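Polyphenol oxidase (Geobacillus stearothermophilus, PDB 6T0Y) catalyses the zinc-dependent phosphorolysis of adenosine, inosine and S-methyl-5'-thioadenosine to the free purine base and a ribose 1-phosphate, and also deaminates adenosine. Local coordinates at residues G106-Y111 against L141-W146; C77-G82 against L119-A124; H81-Q86 against G151-H156. All blocks are in the same frame, centred on the assembly; numbering follows the deposited sequence.

Interaction 1 of 3, residues G106-Y111 against L141-W146. With ZN (zinc ion), chain C.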
# COMPACT_ATOMS: atom_id res chain seq x y z
N GLY A 106 -6.64 5.76 13.42
CA GLY A 106 -6.61 4.42 13.95
C GLY A 106 -6.69 3.30 12.94
O GLY A 106 -6.88 2.14 13.34
N VAL A 107 -6.53 3.59 11.65
CA VAL A 107 -6.69 2.57 10.63
C VAL A 107 -5.50 2.55 9.69
O VAL A 107 -4.76 3.53 9.54
CB VAL A 107 -8.02 2.65 9.83
CG1 VAL A 107 -9.22 2.71 10.73
CG2 VAL A 107 -8.04 3.79 8.90
N ASP A 108 -5.36 1.41 9.02
CA ASP A 108 -4.29 1.13 8.08
C ASP A 108 -4.79 0.73 6.71
O ASP A 108 -3.99 0.37 5.85
CB ASP A 108 -3.35 0.07 8.65
CG ASP A 108 -2.44 0.64 9.69
OD1 ASP A 108 -2.90 0.78 10.85
OD2 ASP A 108 -1.30 1.03 9.36
N GLY A 109 -6.09 0.77 6.47
CA GLY A 109 -6.60 0.57 5.14
C GLY A 109 -7.89 1.34 4.99
O GLY A 109 -8.58 1.65 5.97
N LEU A 110 -8.23 1.61 3.74
CA LEU A 110 -9.42 2.35 3.38
C LEU A 110 -10.07 1.67 2.18
O LEU A 110 -9.40 1.03 1.37
CB LEU A 110 -9.08 3.79 2.97
CG LEU A 110 -8.42 4.67 4.03
CD1 LEU A 110 -7.98 6.00 3.41
CD2 LEU A 110 -9.33 4.87 5.20
N TYR A 111 -11.38 1.84 2.05
CA TYR A 111 -12.03 1.45 0.81
C TYR A 111 -13.20 2.38 0.54
O TYR A 111 -13.71 3.04 1.44
CB TYR A 111 -12.49 -0.00 0.79
CG TYR A 111 -13.64 -0.41 1.68
CD1 TYR A 111 -14.93 -0.45 1.17
CD2 TYR A 111 -13.45 -0.84 2.98
CE1 TYR A 111 -15.99 -0.87 1.94
CE2 TYR A 111 -14.51 -1.27 3.75
CZ TYR A 111 -15.77 -1.30 3.23
OH TYR A 111 -16.79 -1.75 4.04
N LEU A 141 -7.34 0.05 -0.46
CA LEU A 141 -5.90 0.14 -0.31
C LEU A 141 -5.55 -0.10 1.14
O LEU A 141 -6.13 0.51 2.04
CB LEU A 141 -5.44 1.52 -0.78
CG LEU A 141 -3.94 1.81 -0.79
CD1 LEU A 141 -3.15 0.80 -1.57
CD2 LEU A 141 -3.73 3.22 -1.33
N ALA A 142 -4.61 -1.00 1.38
CA ALA A 142 -4.17 -1.34 2.72
C ALA A 142 -2.66 -1.28 2.82
O ALA A 142 -1.94 -1.54 1.85
CB ALA A 142 -4.64 -2.73 3.12
N HIS A 143 -2.20 -0.96 4.01
CA HIS A 143 -0.80 -0.86 4.39
C HIS A 143 -0.49 -2.03 5.31
O HIS A 143 -1.04 -2.13 6.40
CB HIS A 143 -0.63 0.50 5.08
CG HIS A 143 0.58 0.66 5.95
ND1 HIS A 143 0.50 0.74 7.32
CD2 HIS A 143 1.87 0.89 5.64
CE1 HIS A 143 1.70 0.92 7.82
NE2 HIS A 143 2.56 0.99 6.82
N ALA A 144 0.40 -2.92 4.87
CA ALA A 144 0.74 -4.12 5.62
C ALA A 144 2.25 -4.26 5.83
O ALA A 144 2.95 -4.78 4.97
CB ALA A 144 0.16 -5.34 4.90
N GLY A 145 2.75 -3.83 6.98
CA GLY A 145 4.03 -4.30 7.48
C GLY A 145 3.84 -5.61 8.21
O GLY A 145 2.80 -6.26 8.10
N TRP A 146 4.84 -6.01 8.99
CA TRP A 146 4.71 -7.31 9.64
C TRP A 146 3.56 -7.32 10.63
O TRP A 146 2.85 -8.32 10.78
CB TRP A 146 6.02 -7.77 10.27
CG TRP A 146 6.43 -7.15 11.56
CD1 TRP A 146 7.31 -6.11 11.74
CD2 TRP A 146 6.04 -7.57 12.87
NE1 TRP A 146 7.47 -5.86 13.08
CE2 TRP A 146 6.71 -6.75 13.80
CE3 TRP A 146 5.18 -8.56 13.35
CZ2 TRP A 146 6.55 -6.89 15.17
CZ3 TRP A 146 5.03 -8.70 14.73
CH2 TRP A 146 5.70 -7.85 15.61
ZN ZN C . 4.44 0.94 7.43
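Asp108 OD2 is gripped from two directions: by His143 ND1, 2.7 Å away, and by the backbone N of His81. The histidine bond is bent at its hydrogen (150°) but lies close to the ring plane, and OD2 receives it on its anti lone pair, turned away from OD1. Carboxylate and imidazole are nearly coplanar, 16° apart. His143 reaches the acid because CG stands anti to its backbone N (chi1 160°). With Gly82 N bonded to OD1, both carboxylate oxygens are held, which fixes the rotation of the group and, through ND1, that of the ring; the carboxylate would be expected to make the imidazole a stronger zinc donor.

The backbones underneath tie the same two residues together, His143 N giving a 2.9 Å bond to Asp108 O. Gly109 and Ala142 follow as a non-hydrogen-bonded antiparallel pair, their CA atoms only 3.9 Å apart, and Leu110 and Leu141 form the next pair, hydrogen-bonded in both directions. Both leucines lean on Leu121 of strand 118-123. At the far edge of the ring His143 NE2 binds zinc at 2.0 Å, beside His81 and Cys126: a second-shell carboxylate behind a metal-bound histidine, at the catalytic zinc site of the YfiH/LACC1 family.

Interaction 2 of 3, residues C77-G82 against L119-A124. With ZN (zinc ion), chain C.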
# COMPACT_ATOMS: atom_id res chain seq x y z
N CYS A 77 -5.16 8.09 5.92
CA CYS A 77 -5.39 7.54 7.24
C CYS A 77 -4.12 7.60 8.07
O CYS A 77 -3.03 7.87 7.58
CB CYS A 77 -5.96 6.11 7.19
SG CYS A 77 -4.92 4.86 6.42
N GLU A 78 -4.28 7.37 9.37
CA GLU A 78 -3.19 7.57 10.32
C GLU A 78 -2.08 6.54 10.15
O GLU A 78 -0.93 6.84 10.45
CB GLU A 78 -3.78 7.51 11.74
CG GLU A 78 -2.80 7.89 12.81
CD GLU A 78 -3.35 7.84 14.23
OE1 GLU A 78 -2.55 8.18 15.14
OE2 GLU A 78 -4.52 7.45 14.44
N GLN A 79 -2.40 5.33 9.70
CA GLN A 79 -1.43 4.25 9.47
C GLN A 79 -0.67 3.91 10.77
O GLN A 79 0.53 4.11 10.90
CB GLN A 79 -0.47 4.56 8.32
CG GLN A 79 -1.21 4.72 6.99
CD GLN A 79 -0.31 4.96 5.82
OE1 GLN A 79 -0.57 5.85 5.03
NE2 GLN A 79 0.66 4.10 5.62
N VAL A 80 -1.40 3.29 11.70
CA VAL A 80 -0.86 2.92 13.00
C VAL A 80 -0.22 1.55 13.06
O VAL A 80 0.14 1.09 14.15
CB VAL A 80 -1.94 3.09 14.10
CG1 VAL A 80 -2.42 4.52 14.18
CG2 VAL A 80 -3.12 2.12 13.86
N HIS A 81 -0.05 0.89 11.91
CA HIS A 81 0.50 -0.47 11.84
C HIS A 81 -0.37 -1.48 12.58
O HIS A 81 0.11 -2.47 13.16
CB HIS A 81 1.95 -0.53 12.27
CG HIS A 81 2.88 0.13 11.27
ND1 HIS A 81 3.07 1.49 11.25
CD2 HIS A 81 3.68 -0.38 10.30
CE1 HIS A 81 3.94 1.81 10.31
NE2 HIS A 81 4.37 0.69 9.75
N GLY A 82 -1.68 -1.27 12.53
CA GLY A 82 -2.63 -2.29 12.89
C GLY A 82 -3.33 -2.87 11.68
O GLY A 82 -2.85 -2.78 10.54
N LEU A 119 -8.03 7.29 -2.59
CA LEU A 119 -7.44 6.71 -1.39
C LEU A 119 -5.92 6.84 -1.49
O LEU A 119 -5.34 6.52 -2.53
CB LEU A 119 -7.82 5.23 -1.27
CG LEU A 119 -9.30 4.91 -1.38
CD1 LEU A 119 -9.52 3.44 -1.21
CD2 LEU A 119 -10.12 5.67 -0.36
N ALA A 120 -5.27 7.29 -0.42
CA ALA A 120 -3.86 7.68 -0.50
C ALA A 120 -3.15 7.27 0.77
O ALA A 120 -3.43 7.83 1.84
CB ALA A 120 -3.79 9.20 -0.72
N LEU A 121 -2.21 6.33 0.66
CA LEU A 121 -1.47 5.80 1.79
C LEU A 121 0.03 5.87 1.49
O LEU A 121 0.45 5.79 0.34
CB LEU A 121 -1.88 4.37 2.12
CG LEU A 121 -3.15 4.21 2.96
CD1 LEU A 121 -4.44 4.50 2.24
CD2 LEU A 121 -3.18 2.80 3.51
N CYS A 122 0.84 6.01 2.54
CA CYS A 122 2.27 6.23 2.42
C CYS A 122 3.08 4.98 2.72
O CYS A 122 2.75 4.21 3.62
CB CYS A 122 2.72 7.33 3.38
SG CYS A 122 2.16 9.00 2.89
N PHE A 123 4.18 4.81 1.99
CA PHE A 123 4.98 3.60 2.02
C PHE A 123 6.47 3.88 1.83
O PHE A 123 6.85 4.73 1.04
CB PHE A 123 4.55 2.68 0.87
CG PHE A 123 3.20 2.12 1.08
CD1 PHE A 123 3.05 0.95 1.80
CD2 PHE A 123 2.06 2.79 0.66
CE1 PHE A 123 1.81 0.44 2.09
CE2 PHE A 123 0.81 2.27 0.93
CZ PHE A 123 0.69 1.10 1.67
N ALA A 124 7.30 3.07 2.49
CA ALA A 124 8.74 3.00 2.21
C ALA A 124 9.31 1.68 2.72
O ALA A 124 10.25 1.68 3.53
CB ALA A 124 9.50 4.15 2.86
ZN ZN C . 4.44 0.94 7.43
O HOH W 1 -2.73 7.61 4.52
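Gln79 lays its carboxamide against the backbone of Cys122, making a two-bond side-chain amide pairing that fastens the loop 77-82 to strand 118-123, a member of one of the two mixed six-stranded sheets. Cys122 N gives a nearly straight bond (170°) to Gln79 OE1, 2.9 Å long. In return Gln79 NE2 donates to Cys122 O over the same distance. Each bond meets a lone pair in the plane of its acceptor carbonyl, and Cys122 O sits only 4° out of the Gln79 amide plane, so the pairing fixes the flip of the amide and holds it flat. Beyond CG the glutamine chain is extended (chi2 -178°), which carries the amide across to the strand.

This is the tightly packed part. Leu121 presses in beside the amide, its CB 3.5 Å from Gln79 OE1, and its branched end reaches Cys77, where SG lies 3.9 Å from Leu121 CG. Leu110 touches both Cys77 and Leu121, bringing strand 109-112 into this apolar patch.

Toward Val80 and His81 the character changes. Both residues are exposed, and neither reaches segment 119-124; the loop instead runs out to the catalytic zinc ion, which His81 NE2 binds at 2.3 Å together with His143 and Cys126. Gln79 also packs on His143, so the residue that fastens the loop stands next to a second zinc ligand.

Between the loop's start and the strand the approach is looser: Cys77 N and Ala120 O stand 4.4 Å apart, and a water bridges them. It accepts the proton of Cys77 N and has more acceptors in reach than protons to give, lying 2.8 Å from both Gln79 OE1 and Ala120 O.

Interaction 3 of 3, residues H81-Q86 against G151-H156. With ZN (zinc ion), chain C.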
# COMPACT_ATOMS: atom_id res chain seq x y z
N HIS A 81 -0.05 0.89 11.91
CA HIS A 81 0.50 -0.47 11.84
C HIS A 81 -0.37 -1.48 12.58
O HIS A 81 0.11 -2.47 13.16
CB HIS A 81 1.95 -0.53 12.27
CG HIS A 81 2.88 0.13 11.27
ND1 HIS A 81 3.07 1.49 11.25
CD2 HIS A 81 3.68 -0.38 10.30
CE1 HIS A 81 3.94 1.81 10.31
NE2 HIS A 81 4.37 0.69 9.75
N GLY A 82 -1.68 -1.27 12.53
CA GLY A 82 -2.63 -2.29 12.89
C GLY A 82 -3.33 -2.87 11.68
O GLY A 82 -2.85 -2.78 10.54
N ALA A 83 -4.48 -3.48 11.92
CA ALA A 83 -5.23 -4.20 10.90
C ALA A 83 -6.64 -3.66 10.70
O ALA A 83 -7.48 -4.32 10.07
CB ALA A 83 -5.25 -5.70 11.21
N ASP A 84 -6.93 -2.46 11.19
CA ASP A 84 -8.24 -1.86 11.03
C ASP A 84 -8.38 -1.12 9.71
O ASP A 84 -7.42 -0.60 9.15
CB ASP A 84 -8.54 -0.93 12.21
CG ASP A 84 -8.81 -1.70 13.50
OD1 ASP A 84 -9.67 -2.61 13.48
OD2 ASP A 84 -8.16 -1.40 14.53
N ILE A 85 -9.61 -1.10 9.21
CA ILE A 85 -9.95 -0.60 7.88
C ILE A 85 -11.22 0.21 8.03
O ILE A 85 -12.11 -0.17 8.80
CB ILE A 85 -10.18 -1.79 6.92
CG1 ILE A 85 -8.89 -2.58 6.71
CG2 ILE A 85 -10.74 -1.33 5.60
CD1 ILE A 85 -9.09 -3.86 6.00
N GLN A 86 -11.33 1.31 7.29
CA GLN A 86 -12.53 2.14 7.29
C GLN A 86 -13.04 2.38 5.88
O GLN A 86 -12.26 2.68 4.96
CB GLN A 86 -12.26 3.50 7.95
CG GLN A 86 -13.49 4.36 8.14
CD GLN A 86 -13.33 5.30 9.30
OE1 GLN A 86 -12.75 4.95 10.32
NE2 GLN A 86 -13.82 6.52 9.14
N GLY A 151 -1.85 -9.21 11.97
CA GLY A 151 -3.22 -8.91 12.29
C GLY A 151 -4.22 -9.26 11.21
O GLY A 151 -5.42 -9.09 11.42
N GLY A 152 -3.76 -9.77 10.08
CA GLY A 152 -4.65 -10.17 9.01
C GLY A 152 -5.34 -9.06 8.25
O GLY A 152 -6.48 -9.25 7.81
N ILE A 153 -4.67 -7.93 8.03
CA ILE A 153 -5.35 -6.81 7.39
C ILE A 153 -5.84 -7.19 5.99
O ILE A 153 -6.91 -6.75 5.56
CB ILE A 153 -4.47 -5.55 7.41
CG1 ILE A 153 -5.31 -4.34 7.02
CG2 ILE A 153 -3.25 -5.68 6.50
CD1 ILE A 153 -4.60 -3.00 7.19
N ALA A 154 -5.05 -7.97 5.25
CA ALA A 154 -5.45 -8.32 3.89
C ALA A 154 -6.76 -9.11 3.89
O ALA A 154 -7.67 -8.82 3.10
CB ALA A 154 -4.35 -9.13 3.22
N GLY A 155 -6.86 -10.13 4.75
CA GLY A 155 -8.08 -10.90 4.84
C GLY A 155 -9.22 -10.10 5.42
O GLY A 155 -10.38 -10.34 5.08
N HIS A 156 -8.92 -9.13 6.28
CA HIS A 156 -9.96 -8.28 6.83
C HIS A 156 -10.64 -7.46 5.74
O HIS A 156 -11.87 -7.31 5.75
CB HIS A 156 -9.33 -7.41 7.92
CG HIS A 156 -10.31 -6.63 8.72
ND1 HIS A 156 -11.51 -7.15 9.15
CD2 HIS A 156 -10.22 -5.38 9.26
CE1 HIS A 156 -12.15 -6.24 9.86
NE2 HIS A 156 -11.40 -5.15 9.93
ZN ZN C . 4.44 0.94 7.43
O HOH W 2 -11.46 -2.46 11.16
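Ile153 and Ile85 meet obliquely where the loop leading into edge strand 85-87 passes the first turn of helix 153-163, packed on the sheet that holds strands 85-87, 109-112 and 138-144. Gly152 ends helix 146-150 in a Schellman motif and N-caps helix 153-163. Ile85 CD1 lies 3.9 Å from Ile153 CG1 and also touches the helix backbone at Ile153 O. The CG1 branch of Ile153, anti to its backbone N (chi1 -167°), runs along Ala83, and CD1 carries on to Gly82 O. Ala83 points its methyl group at the start of the helix, with CB 3.4 Å from Gly151 O and 3.9 Å from Ile153 CB.

His156, one turn further on, lies alongside Ile85, the two pointing opposite ways. Ile85 CD1 approaches the His156 ring obliquely, 3.8 Å from CD2. The same ring carbon sits 3.0 Å from Ala83 O, a buried carbonyl that has no hydrogen-bonding partner in the model. Ile153 also covers Ala142 and Ala144, and Ile85 reaches Met157 and Leu160, so the apolar packing continues into strand 138-144 and along the helix.

At the more exposed margin a water in the plane of the His156 ring, 3.0 Å from NE2, accepts from Ile85 N and donates to Asp84 OD1.

Overall arrangement
Interactions 1 and 2 are buried near the middle of the chain, whereas interaction 3 lies toward the surface. Interaction 1 pairs two neighbouring strands within a sheet; interaction 3 sets the start of a helix against the loop and the beginning of the edge strand of that sheet; interaction 2 ties the loop before that edge strand to a strand of the other six-stranded sheet. Their chemistry follows: backbone ladder and carboxylate-histidine bond, side-chain amide against backbone, and apolar packing with a bridging water. Interactions 2 and 3 share His81 and Gly82, whose backbone nitrogens both bond to Asp108 of interaction 1 near the catalytic zinc, while the helix contact of interaction 3 lies further out.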